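Particle-associated glycoside hydrolase (Acinetobacter phage Fri1, PDB 6C72) probably cleaves the capsular polysaccharide of Acinetobacter baumannii as a trimeric tailspike depolymerase, so that the phage can reach and enter its host. Local coordinates at residues A[421-426]-A[442-447]; A[425-430]-A[448-453]; A[90-95]-A[128-133]. One frame throughout, in Å; residues are numbered along the deposited sequence.

Contact 1. Residues A[421-426]-A[442-447]; sequences FLIEGN and ASFGVN. With ZN (zinc ion), chain I.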
ATOM      1  N   PHE A 421      16.223 -11.598  -0.425  1.00 29.00           N
ATOM      2  CA  PHE A 421      15.106 -11.892   0.474  1.00 28.60           C
ATOM      3  C   PHE A 421      15.448 -11.314   1.850  1.00 28.75           C
ATOM      4  O   PHE A 421      16.354 -11.810   2.531  1.00 28.25           O
ATOM      5  CB  PHE A 421      14.865 -13.403   0.535  1.00 27.58           C
ATOM      6  CG  PHE A 421      13.611 -13.808   1.272  1.00 27.06           C
ATOM      7  CD1 PHE A 421      12.357 -13.616   0.706  1.00 27.31           C
ATOM      8  CD2 PHE A 421      13.685 -14.413   2.513  1.00 26.42           C
ATOM      9  CE1 PHE A 421      11.196 -14.002   1.380  1.00 26.77           C
ATOM     10  CE2 PHE A 421      12.525 -14.801   3.186  1.00 26.02           C
ATOM     11  CZ  PHE A 421      11.277 -14.593   2.613  1.00 26.08           C
ATOM     12  N   LEU A 422      14.743 -10.257   2.249  1.00 25.01           N
ATOM     13  CA  LEU A 422      15.056  -9.510   3.461  1.00 25.27           C
ATOM     14  C   LEU A 422      14.165  -9.955   4.616  1.00 24.60           C
ATOM     15  O   LEU A 422      12.934  -9.936   4.504  1.00 24.26           O
ATOM     16  CB  LEU A 422      14.902  -8.005   3.228  1.00 26.12           C
ATOM     17  CG  LEU A 422      15.131  -7.102   4.449  1.00 26.66           C
ATOM     18  CD1 LEU A 422      16.529  -7.316   5.030  1.00 27.09           C
ATOM     19  CD2 LEU A 422      14.941  -5.646   4.083  1.00 27.73           C
ATOM     20  N   ILE A 423      14.797 -10.315   5.730  1.00 24.65           N
ATOM     21  CA  ILE A 423      14.130 -10.772   6.944  1.00 24.28           C
ATOM     22  C   ILE A 423      14.415  -9.740   8.032  1.00 25.00           C
ATOM     23  O   ILE A 423      15.552  -9.629   8.515  1.00 25.63           O
ATOM     24  CB  ILE A 423      14.608 -12.172   7.347  1.00 24.02           C
ATOM     25  CG1 ILE A 423      14.264 -13.169   6.231  1.00 23.50           C
ATOM     26  CG2 ILE A 423      14.042 -12.583   8.716  1.00 23.94           C
ATOM     27  CD1 ILE A 423      14.724 -14.567   6.489  1.00 23.48           C
ATOM     28  N   GLU A 424      13.390  -8.980   8.412  1.00 31.77           N
ATOM     29  CA  GLU A 424      13.576  -7.770   9.198  1.00 32.40           C
ATOM     30  C   GLU A 424      12.342  -7.487  10.051  1.00 32.80           C
ATOM     31  O   GLU A 424      11.212  -7.633   9.582  1.00 32.77           O
ATOM     32  CB  GLU A 424      13.857  -6.592   8.267  1.00 32.68           C
ATOM     33  CG  GLU A 424      13.784  -5.226   8.908  1.00 33.18           C
ATOM     34  CD  GLU A 424      14.101  -4.119   7.909  1.00 33.42           C
ATOM     35  OE1 GLU A 424      13.220  -3.812   7.071  1.00 33.49           O
ATOM     36  OE2 GLU A 424      15.235  -3.578   7.950  1.00 33.54           O
ATOM     37  N   GLY A 425      12.571  -7.042  11.289  1.00 26.98           N
ATOM     38  CA  GLY A 425      11.499  -6.619  12.161  1.00 27.44           C
ATOM     39  C   GLY A 425      10.608  -7.717  12.698  1.00 26.81           C
ATOM     40  O   GLY A 425       9.535  -7.410  13.223  1.00 27.22           O
ATOM     41  N   ASN A 426      11.002  -8.983  12.566  1.00 26.03           N
ATOM     42  CA  ASN A 426      10.172 -10.121  12.929  1.00 25.53           C
ATOM     43  C   ASN A 426      10.346 -10.500  14.402  1.00 26.20           C
ATOM     44  O   ASN A 426      11.365 -10.206  15.027  1.00 26.89           O
ATOM     45  CB  ASN A 426      10.495 -11.315  12.034  1.00 24.62           C
ATOM     46  CG  ASN A 426      10.249 -11.013  10.559  1.00 24.12           C
ATOM     47  OD1 ASN A 426       9.107 -11.045  10.092  1.00 23.89           O
ATOM     48  ND2 ASN A 426      11.307 -10.680   9.833  1.00 24.16           N
ATOM     49  N   ALA A 442      19.706 -15.483   3.267  1.00 26.50           N
ATOM     50  CA  ALA A 442      18.891 -14.285   3.299  1.00 25.95           C
ATOM     51  C   ALA A 442      19.651 -13.114   3.915  1.00 26.63           C
ATOM     52  O   ALA A 442      20.651 -13.279   4.617  1.00 27.38           O
ATOM     53  CB  ALA A 442      17.607 -14.532   4.093  1.00 24.98           C
ATOM     54  N   SER A 443      19.147 -11.914   3.644  1.00 26.59           N
ATOM     55  CA  SER A 443      19.569 -10.737   4.371  1.00 27.34           C
ATOM     56  C   SER A 443      18.730 -10.627   5.634  1.00 27.29           C
ATOM     57  O   SER A 443      17.504 -10.773   5.587  1.00 27.19           O
ATOM     58  CB  SER A 443      19.430  -9.479   3.519  1.00 28.07           C
ATOM     59  OG  SER A 443      20.458  -9.429   2.550  1.00 28.65           O
ATOM     60  N   PHE A 444      19.401 -10.386   6.758  1.00 27.91           N
ATOM     61  CA  PHE A 444      18.764 -10.210   8.055  1.00 28.33           C
ATOM     62  C   PHE A 444      19.049  -8.797   8.547  1.00 29.29           C
ATOM     63  O   PHE A 444      20.213  -8.390   8.631  1.00 29.50           O
ATOM     64  CB  PHE A 444      19.311 -11.212   9.077  1.00 28.06           C
ATOM     65  CG  PHE A 444      18.891 -12.632   8.834  1.00 27.20           C
ATOM     66  CD1 PHE A 444      19.587 -13.429   7.933  1.00 26.82           C
ATOM     67  CD2 PHE A 444      17.830 -13.183   9.538  1.00 27.20           C
ATOM     68  CE1 PHE A 444      19.198 -14.752   7.712  1.00 26.34           C
ATOM     69  CE2 PHE A 444      17.437 -14.499   9.325  1.00 26.50           C
ATOM     70  CZ  PHE A 444      18.117 -15.286   8.416  1.00 25.84           C
ATOM     71  N   GLY A 445      17.997  -8.062   8.873  1.00 27.86           N
ATOM     72  CA  GLY A 445      18.112  -6.825   9.622  1.00 28.91           C
ATOM     73  C   GLY A 445      17.945  -7.066  11.108  1.00 29.18           C
ATOM     74  O   GLY A 445      18.268  -8.137  11.632  1.00 28.96           O
ATOM     75  N   VAL A 446      17.438  -6.052  11.804  1.00 29.87           N
ATOM     76  CA  VAL A 446      17.042  -6.248  13.189  1.00 30.19           C
ATOM     77  C   VAL A 446      15.852  -7.197  13.236  1.00 28.95           C
ATOM     78  O   VAL A 446      14.893  -7.045  12.469  1.00 28.23           O
ATOM     79  CB  VAL A 446      16.694  -4.907  13.845  1.00 31.40           C
ATOM     80  CG1 VAL A 446      16.094  -5.142  15.227  1.00 31.78           C
ATOM     81  CG2 VAL A 446      17.926  -4.027  13.944  1.00 32.89           C
ATOM     82  N   ASN A 447      15.921  -8.191  14.121  1.00 28.90           N
ATOM     83  CA  ASN A 447      14.804  -9.073  14.441  1.00 28.11           C
ATOM     84  C   ASN A 447      14.812  -9.324  15.950  1.00 29.03           C
ATOM     85  O   ASN A 447      15.805  -9.068  16.636  1.00 30.15           O
ATOM     86  CB  ASN A 447      14.860 -10.401  13.658  1.00 27.05           C
ATOM     87  CG  ASN A 447      14.627 -10.214  12.155  1.00 26.49           C
ATOM     88  OD1 ASN A 447      13.486 -10.089  11.698  1.00 26.70           O
ATOM     89  ND2 ASN A 447      15.714 -10.190  11.386  1.00 26.38           N
TER
HETATM   90 ZN    ZN I 806      14.374  -1.680   6.919  1.00 53.95          ZN
HETATM   91  O   HOH W   1      16.640  -3.680  10.226  1.00 28.60           O
HETATM   92  O   HOH W   2      16.574  -0.739   7.529  1.00 25.37           O
HETATM   93  O   HOH W   3      14.168  -2.125   4.706  1.00 45.27           O
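I423 lies alongside F444, both side chains pointing the same way, with CG2 3.9 Å from CD2 of the ring; its CD1, at the end of an extended chain (chi2 178°), meets CB of A442 at 3.7 Å. The backbones run parallel, L422 beside S443 and I423 beside F444. I423 gives its N-H to S443 O at 2.7 Å, and its own carbonyl oxygen is gripped twice: G445 N and N447 ND2 approach from opposite faces of the carbonyl plane, ND2 at 2.9 Å and well above that plane, though I423 O lies within the plane of the N447 amide. At the other end N447 OD1 accepts from N426 N and from N426 ND2, each at 2.9 Å, and the two side-chain amides lie side by side with planes 13° apart. With both ends engaged, the rotation of the N447 amide is fixed where strand 443-444 has given way to loop. G425 adds a short, nearly straight bond from its N to V446 O at 2.6 Å. E424 stretches out, CG anti to the backbone N (chi1 168°), and its carboxylate chelates a zinc ion through OE1 and OE2; a water links OE2 to V446 N. Asparagines bonded from coil to coil, as N426 is to N401 N and F398 O, are a known feature of many parallel beta-helices. Here strand 422-429 sits between strand 396-399 of the preceding coil and strand 443-444 of the next, reached through helix 438-441, while V446 packs on D420 of a second subunit.

Contact 2. Residues A[425-430]-A[448-453]; sequences GNRFQD and TFLGTA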
ATOM      1  N   GLY A 425      12.571  -7.042  11.289  1.00 26.98           N
ATOM      2  CA  GLY A 425      11.499  -6.619  12.161  1.00 27.44           C
ATOM      3  C   GLY A 425      10.608  -7.717  12.698  1.00 26.81           C
ATOM      4  O   GLY A 425       9.535  -7.410  13.223  1.00 27.22           O
ATOM      5  N   ASN A 426      11.002  -8.983  12.566  1.00 26.03           N
ATOM      6  CA  ASN A 426      10.172 -10.121  12.929  1.00 25.53           C
ATOM      7  C   ASN A 426      10.346 -10.500  14.402  1.00 26.20           C
ATOM      8  O   ASN A 426      11.365 -10.206  15.027  1.00 26.89           O
ATOM      9  CB  ASN A 426      10.495 -11.315  12.034  1.00 24.62           C
ATOM     10  CG  ASN A 426      10.249 -11.013  10.559  1.00 24.12           C
ATOM     11  OD1 ASN A 426       9.107 -11.045  10.092  1.00 23.89           O
ATOM     12  ND2 ASN A 426      11.307 -10.680   9.833  1.00 24.16           N
ATOM     13  N   ARG A 427       9.325 -11.165  14.951  1.00 33.92           N
ATOM     14  CA  ARG A 427       9.392 -11.755  16.282  1.00 33.89           C
ATOM     15  C   ARG A 427       9.468 -13.268  16.143  1.00 33.60           C
ATOM     16  O   ARG A 427       8.514 -13.908  15.695  1.00 33.38           O
ATOM     17  CB  ARG A 427       8.197 -11.351  17.135  1.00 33.88           C
ATOM     18  CG  ARG A 427       8.206  -9.901  17.480  1.00 34.12           C
ATOM     19  CD  ARG A 427       7.723  -9.724  18.890  1.00 34.43           C
ATOM     20  NE  ARG A 427       6.421 -10.345  19.054  1.00 33.99           N
ATOM     21  CZ  ARG A 427       5.575 -10.015  20.016  1.00 34.18           C
ATOM     22  NH1 ARG A 427       5.914  -9.076  20.892  1.00 34.94           N
ATOM     23  NH2 ARG A 427       4.395 -10.614  20.094  1.00 33.66           N
ATOM     24  N   PHE A 428      10.588 -13.833  16.561  1.00 30.05           N
ATOM     25  CA  PHE A 428      10.849 -15.261  16.437  1.00 29.75           C
ATOM     26  C   PHE A 428      10.701 -15.902  17.816  1.00 29.90           C
ATOM     27  O   PHE A 428      11.607 -15.819  18.652  1.00 30.01           O
ATOM     28  CB  PHE A 428      12.236 -15.507  15.843  1.00 29.42           C
ATOM     29  CG  PHE A 428      12.371 -15.089  14.394  1.00 29.06           C
ATOM     30  CD1 PHE A 428      11.609 -15.695  13.406  1.00 28.67           C
ATOM     31  CD2 PHE A 428      13.285 -14.115  14.017  1.00 29.05           C
ATOM     32  CE1 PHE A 428      11.746 -15.317  12.067  1.00 28.05           C
ATOM     33  CE2 PHE A 428      13.428 -13.738  12.689  1.00 28.58           C
ATOM     34  CZ  PHE A 428      12.664 -14.336  11.713  1.00 27.99           C
ATOM     35  N   GLN A 429       9.553 -16.530  18.062  1.00 27.70           N
ATOM     36  CA  GLN A 429       9.333 -17.238  19.317  1.00 28.91           C
ATOM     37  C   GLN A 429       9.761 -18.682  19.131  1.00 29.02           C
ATOM     38  O   GLN A 429       9.091 -19.443  18.422  1.00 28.43           O
ATOM     39  CB  GLN A 429       7.882 -17.169  19.783  1.00 29.26           C
ATOM     40  CG  GLN A 429       7.712 -17.779  21.168  1.00 30.80           C
ATOM     41  CD  GLN A 429       6.340 -17.554  21.762  1.00 31.48           C
ATOM     42  OE1 GLN A 429       6.182 -16.808  22.731  1.00 32.58           O
ATOM     43  NE2 GLN A 429       5.334 -18.210  21.191  1.00 31.03           N
ATOM     44  N   ASP A 430      10.880 -19.047  19.763  1.00 34.52           N
ATOM     45  CA  ASP A 430      11.470 -20.381  19.733  1.00 34.57           C
ATOM     46  C   ASP A 430      11.894 -20.806  18.332  1.00 34.28           C
ATOM     47  O   ASP A 430      12.189 -21.986  18.119  1.00 34.35           O
ATOM     48  CB  ASP A 430      10.528 -21.458  20.310  1.00 34.86           C
ATOM     49  CG  ASP A 430      10.229 -21.279  21.796  1.00 35.09           C
ATOM     50  OD1 ASP A 430      11.094 -20.792  22.548  1.00 35.18           O
ATOM     51  OD2 ASP A 430       9.128 -21.688  22.227  1.00 35.22           O
ATOM     52  N   THR A 448      13.678  -9.780  16.479  1.00 32.10           N
ATOM     53  CA  THR A 448      13.556 -10.074  17.900  1.00 32.21           C
ATOM     54  C   THR A 448      13.501 -11.580  18.117  1.00 31.92           C
ATOM     55  O   THR A 448      12.616 -12.252  17.581  1.00 31.74           O
ATOM     56  CB  THR A 448      12.323  -9.403  18.496  1.00 32.39           C
ATOM     57  OG1 THR A 448      12.451  -7.990  18.331  1.00 32.66           O
ATOM     58  CG2 THR A 448      12.217  -9.721  20.006  1.00 32.46           C
ATOM     59  N   PHE A 449      14.401 -12.096  18.952  1.00 30.41           N
ATOM     60  CA  PHE A 449      14.491 -13.530  19.196  1.00 30.41           C
ATOM     61  C   PHE A 449      14.010 -13.825  20.609  1.00 31.62           C
ATOM     62  O   PHE A 449      14.506 -13.241  21.577  1.00 33.02           O
ATOM     63  CB  PHE A 449      15.916 -14.021  18.943  1.00 30.85           C
ATOM     64  CG  PHE A 449      16.357 -13.775  17.540  1.00 29.82           C
ATOM     65  CD1 PHE A 449      16.086 -14.709  16.536  1.00 28.73           C
ATOM     66  CD2 PHE A 449      16.958 -12.582  17.191  1.00 30.07           C
ATOM     67  CE1 PHE A 449      16.452 -14.476  15.200  1.00 27.94           C
ATOM     68  CE2 PHE A 449      17.324 -12.340  15.859  1.00 29.28           C
ATOM     69  CZ  PHE A 449      17.063 -13.291  14.862  1.00 28.20           C
ATOM     70  N   LEU A 450      12.990 -14.676  20.712  1.00 34.84           N
ATOM     71  CA  LEU A 450      12.319 -14.968  21.971  1.00 34.97           C
ATOM     72  C   LEU A 450      12.424 -16.450  22.293  1.00 34.93           C
ATOM     73  O   LEU A 450      12.563 -17.294  21.399  1.00 34.73           O
ATOM     74  CB  LEU A 450      10.849 -14.562  21.922  1.00 34.91           C
ATOM     75  CG  LEU A 450      10.626 -13.085  21.620  1.00 35.03           C
ATOM     76  CD1 LEU A 450       9.185 -12.837  21.188  1.00 34.87           C
ATOM     77  CD2 LEU A 450      10.983 -12.281  22.857  1.00 35.30           C
ATOM     78  N   GLY A 451      12.351 -16.746  23.586  1.00 41.40           N
ATOM     79  CA  GLY A 451      12.440 -18.123  24.024  1.00 41.41           C
ATOM     80  C   GLY A 451      13.774 -18.715  23.628  1.00 41.67           C
ATOM     81  O   GLY A 451      14.837 -18.110  23.818  1.00 41.27           O
ATOM     82  N   THR A 452      13.722 -19.907  23.041  1.00 32.51           N
ATOM     83  CA  THR A 452      14.918 -20.613  22.612  1.00 32.89           C
ATOM     84  C   THR A 452      15.278 -20.356  21.146  1.00 33.81           C
ATOM     85  O   THR A 452      15.918 -21.210  20.525  1.00 34.47           O
ATOM     86  CB  THR A 452      14.741 -22.108  22.848  1.00 33.26           C
ATOM     87  OG1 THR A 452      13.642 -22.577  22.055  1.00 34.22           O
ATOM     88  CG2 THR A 452      14.439 -22.362  24.319  1.00 32.31           C
ATOM     89  N   ALA A 453      14.859 -19.223  20.575  1.00 33.59           N
ATOM     90  CA  ALA A 453      15.103 -18.960  19.159  1.00 34.48           C
ATOM     91  C   ALA A 453      16.594 -18.814  18.855  1.00 34.42           C
ATOM     92  O   ALA A 453      17.353 -18.236  19.637  1.00 33.54           O
ATOM     93  CB  ALA A 453      14.364 -17.699  18.713  1.00 34.42           C
TER
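F428 and F449 sit side by side on one face of two parallel strands. Both place CG beside the backbone N (chi1 -68° and -60°), so the rings leave the strands in the same direction; their planes are 26° apart, but the rings, centroids 5.4 Å from one another, barely overlap and meet mainly where F428 CD2 comes to 3.4 Å from F449 CE1. N426 CB covers one face of the F428 ring near its rim. On the reverse face R427 bends at chi2, which leaves CD 4.1 Å from L450 CD1, and again at chi3 beyond it. Alignment of like residues from successive coils, F428 beside F449, is familiar in parallel beta-helices, the fold seen here, probably right-handed as in other phage tailspikes; strand 448-450 takes the place beside 427-429 that the latter takes beside strand 402-403. Backbone bonds alternate from T448 N to N426 O, F428 N to T448 O and L450 N to F428 O. Beyond them a type II' turn runs from L450 to A453, with G451 at its positive-phi corner. L450 O takes A453 N and D430 N from opposite faces of its plane. D430 OD1 reaches into the turn, accepting T452 N at 2.8 Å nearly along the C-O axis and T452 OG1 at 3.1 Å from above the carboxylate plane. D430 OD2 forms a salt bridge with K409 NZ.

Contact 3. Residues A[90-95]-A[128-133]; sequences LHATQA and VQLPKG. With ZN (zinc ion), chain E; ZN (zinc ion), chain F.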
ATOM      1  N   LEU A  90     -35.289  -7.332  -7.873  1.00 35.37           N
ATOM      2  CA  LEU A  90     -36.281  -8.355  -8.160  1.00 34.37           C
ATOM      3  C   LEU A  90     -36.182  -9.456  -7.110  1.00 32.26           C
ATOM      4  O   LEU A  90     -35.121 -10.073  -6.955  1.00 31.50           O
ATOM      5  CB  LEU A  90     -36.074  -8.923  -9.557  1.00 34.63           C
ATOM      6  CG  LEU A  90     -36.852 -10.191  -9.889  1.00 33.10           C
ATOM      7  CD1 LEU A  90     -38.356  -9.964  -9.833  1.00 34.01           C
ATOM      8  CD2 LEU A  90     -36.431 -10.640 -11.264  1.00 32.87           C
ATOM      9  N   HIS A  91     -37.274  -9.697  -6.388  1.00 39.21           N
ATOM     10  CA  HIS A  91     -37.327 -10.828  -5.469  1.00 37.80           C
ATOM     11  C   HIS A  91     -37.615 -12.091  -6.274  1.00 37.05           C
ATOM     12  O   HIS A  91     -38.600 -12.141  -7.017  1.00 37.27           O
ATOM     13  CB  HIS A  91     -38.389 -10.606  -4.392  1.00 37.66           C
ATOM     14  CG  HIS A  91     -38.052  -9.504  -3.438  1.00 38.20           C
ATOM     15  ND1 HIS A  91     -37.711  -9.735  -2.121  1.00 38.57           N
ATOM     16  CD2 HIS A  91     -37.989  -8.161  -3.611  1.00 39.16           C
ATOM     17  CE1 HIS A  91     -37.445  -8.584  -1.527  1.00 39.90           C
ATOM     18  NE2 HIS A  91     -37.602  -7.614  -2.410  1.00 39.31           N
ATOM     19  N   ALA A  92     -36.743 -13.094  -6.164  1.00 38.95           N
ATOM     20  CA  ALA A  92     -36.940 -14.323  -6.921  1.00 38.64           C
ATOM     21  C   ALA A  92     -38.285 -14.970  -6.599  1.00 38.24           C
ATOM     22  O   ALA A  92     -38.863 -15.663  -7.450  1.00 38.39           O
ATOM     23  CB  ALA A  92     -35.796 -15.295  -6.660  1.00 38.83           C
ATOM     24  N   THR A  93     -38.807 -14.756  -5.384  1.00 33.58           N
ATOM     25  CA  THR A  93     -40.146 -15.253  -5.086  1.00 35.35           C
ATOM     26  C   THR A  93     -41.188 -14.683  -6.043  1.00 34.06           C
ATOM     27  O   THR A  93     -42.232 -15.312  -6.271  1.00 35.00           O
ATOM     28  CB  THR A  93     -40.524 -14.925  -3.645  1.00 38.16           C
ATOM     29  OG1 THR A  93     -40.343 -13.523  -3.419  1.00 37.59           O
ATOM     30  CG2 THR A  93     -39.694 -15.740  -2.653  1.00 40.39           C
ATOM     31  N   GLN A  94     -40.936 -13.509  -6.617  1.00 32.43           N
ATOM     32  CA  GLN A  94     -41.879 -12.928  -7.565  1.00 33.44           C
ATOM     33  C   GLN A  94     -41.829 -13.599  -8.935  1.00 33.96           C
ATOM     34  O   GLN A  94     -42.585 -13.199  -9.832  1.00 35.30           O
ATOM     35  CB  GLN A  94     -41.631 -11.419  -7.692  1.00 34.75           C
ATOM     36  CG  GLN A  94     -41.846 -10.670  -6.369  1.00 34.58           C
ATOM     37  CD  GLN A  94     -41.381  -9.220  -6.407  1.00 35.87           C
ATOM     38  OE1 GLN A  94     -40.315  -8.907  -6.941  1.00 36.44           O
ATOM     39  NE2 GLN A  94     -42.178  -8.331  -5.837  1.00 36.56           N
ATOM     40  N   ALA A  95     -40.955 -14.594  -9.122  1.00 38.78           N
ATOM     41  CA  ALA A  95     -40.993 -15.478 -10.280  1.00 39.63           C
ATOM     42  C   ALA A  95     -41.460 -16.877  -9.916  1.00 39.33           C
ATOM     43  O   ALA A  95     -41.389 -17.784 -10.750  1.00 40.49           O
ATOM     44  CB  ALA A  95     -39.623 -15.557 -10.949  1.00 40.13           C
ATOM     45  N   VAL A 128     -30.994  -9.485  -7.744  1.00 28.95           N
ATOM     46  CA  VAL A 128     -31.952 -10.564  -7.546  1.00 28.53           C
ATOM     47  C   VAL A 128     -31.866 -10.961  -6.082  1.00 28.81           C
ATOM     48  O   VAL A 128     -30.829 -11.465  -5.623  1.00 27.88           O
ATOM     49  CB  VAL A 128     -31.683 -11.759  -8.464  1.00 28.22           C
ATOM     50  CG1 VAL A 128     -32.554 -12.919  -8.021  1.00 28.32           C
ATOM     51  CG2 VAL A 128     -31.955 -11.383  -9.916  1.00 28.59           C
ATOM     52  N   GLN A 129     -32.940 -10.688  -5.343  1.00 31.61           N
ATOM     53  CA  GLN A 129     -33.014 -10.986  -3.920  1.00 32.10           C
ATOM     54  C   GLN A 129     -33.499 -12.416  -3.732  1.00 30.51           C
ATOM     55  O   GLN A 129     -34.518 -12.814  -4.313  1.00 29.95           O
ATOM     56  CB  GLN A 129     -33.959 -10.006  -3.220  1.00 33.48           C
ATOM     57  CG  GLN A 129     -34.122 -10.241  -1.735  1.00 34.05           C
ATOM     58  CD  GLN A 129     -32.858  -9.901  -0.945  1.00 34.04           C
ATOM     59  OE1 GLN A 129     -32.272  -8.822  -1.112  1.00 34.34           O
ATOM     60  NE2 GLN A 129     -32.432 -10.821  -0.082  1.00 33.53           N
ATOM     61  N   LEU A 130     -32.768 -13.177  -2.980  1.00 28.20           N
ATOM     62  CA  LEU A 130     -33.228 -14.503  -2.609  1.00 28.21           C
ATOM     63  C   LEU A 130     -33.838 -14.461  -1.218  1.00 28.69           C
ATOM     64  O   LEU A 130     -33.412 -13.669  -0.379  1.00 28.76           O
ATOM     65  CB  LEU A 130     -32.091 -15.525  -2.615  1.00 27.53           C
ATOM     66  CG  LEU A 130     -31.401 -15.697  -3.959  1.00 27.28           C
ATOM     67  CD1 LEU A 130     -30.315 -16.757  -3.892  1.00 26.91           C
ATOM     68  CD2 LEU A 130     -32.433 -16.012  -5.044  1.00 27.83           C
ATOM     69  N   PRO A 131     -34.851 -15.262  -0.932  1.00 29.28           N
ATOM     70  CA  PRO A 131     -35.400 -15.319   0.424  1.00 29.90           C
ATOM     71  C   PRO A 131     -34.541 -16.232   1.292  1.00 29.28           C
ATOM     72  O   PRO A 131     -33.579 -16.832   0.845  1.00 28.48           O
ATOM     73  CB  PRO A 131     -36.791 -15.917   0.202  1.00 30.97           C
ATOM     74  CG  PRO A 131     -36.562 -16.868  -0.927  1.00 30.61           C
ATOM     75  CD  PRO A 131     -35.547 -16.191  -1.839  1.00 29.68           C
ATOM     76  N   LYS A 132     -34.938 -16.367   2.543  1.00 30.98           N
ATOM     77  CA  LYS A 132     -34.355 -17.402   3.380  1.00 30.47           C
ATOM     78  C   LYS A 132     -34.785 -18.780   2.873  1.00 29.61           C
ATOM     79  O   LYS A 132     -35.769 -18.925   2.146  1.00 30.35           O
ATOM     80  CB  LYS A 132     -34.787 -17.218   4.836  1.00 31.95           C
ATOM     81  CG  LYS A 132     -34.259 -15.941   5.474  1.00 33.34           C
ATOM     82  CD  LYS A 132     -34.460 -15.949   6.962  1.00 34.20           C
ATOM     83  CE  LYS A 132     -35.898 -15.659   7.310  1.00 34.03           C
ATOM     84  NZ  LYS A 132     -36.088 -15.871   8.754  1.00 33.79           N
ATOM     85  N   GLY A 133     -34.015 -19.790   3.246  1.00 32.79           N
ATOM     86  CA  GLY A 133     -34.312 -21.168   2.916  1.00 31.65           C
ATOM     87  C   GLY A 133     -33.187 -21.809   2.124  1.00 30.00           C
ATOM     88  O   GLY A 133     -32.214 -21.164   1.730  1.00 29.38           O
TER
HETATM   89 ZN    ZN E 802     -37.973 -11.895  -1.152  1.00 76.53          ZN
HETATM   90 ZN    ZN F 803     -37.055  -5.854  -1.550  1.00 66.49          ZN
HETATM   91  O   HOH W   4     -36.984 -13.406  -3.007  1.00 18.23           O
HETATM   92  O   HOH W   5     -38.547  -5.368  -0.493  1.00 31.53           O
HETATM   93  O   HOH W   6     -34.736  -6.054  -0.735  1.00 25.78           O
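Q129 O receives A92 N at 2.9 Å in an almost straight bond and, from a second donor, a water at 2.9 Å. That water also accepts from T93 N and ligates a zinc ion, so the carbonyl is tied both to the neighbouring segment and to the metal shell. The contact opens the parallel beta-helix at its N-terminal end: strand 89-91 pairs with strand 126-129, L90 beside V128 and H91 beside Q129, with Q129 N bonded to L90 O. Past H91 the 90-95 segment leaves the sheet in a 3-10 turn, 92-95, in which Q94 OE1 folds back to accept H91 N from above its amide plane. Toward helix 110-122, which covers L90 and L130, A92 CB touches L130 CD2 at 3.8 Å and V128 CG1 more loosely. Further along, T93 CG2 slides past P131 CG, 3.7 Å away. Q129 CB lies over one face of the H91 imidazole, toward its rim, 4.1 Å from the centroid, and chi1 of 179° carries CG alongside, 3.6 Å from H91 ND1, before the chain turns off at chi2. Its amide bonds to R148 NE through OE1 and to L130 O through NE2. H91 holds a zinc ion at each ring nitrogen: ND1 binds the one carrying the shared water, at a long 2.4 Å, and NE2 binds the other at 2.0 Å, with two waters as its other modelled ligands.

Contacts 1 and 2 are consecutive parts of one coil-to-coil pairing: they share G425 and N426, both use strand 422-429, and join where F428 packs on I423 and N447. Contact 1 is buried, whereas contact 2 runs out to the surface and ends in a turn. Contact 3 is also buried but belongs to the first coil pair, on the opposite side of the chain's centre from contact 1, with centres about 54 Å apart. Side-chain amides bond across contact 1 and a carboxylate holds the turn of contact 2; contact 3 has just two direct bonds across it, both backbone. Zinc meets a carboxylate in contact 1 and an imidazole in contact 3.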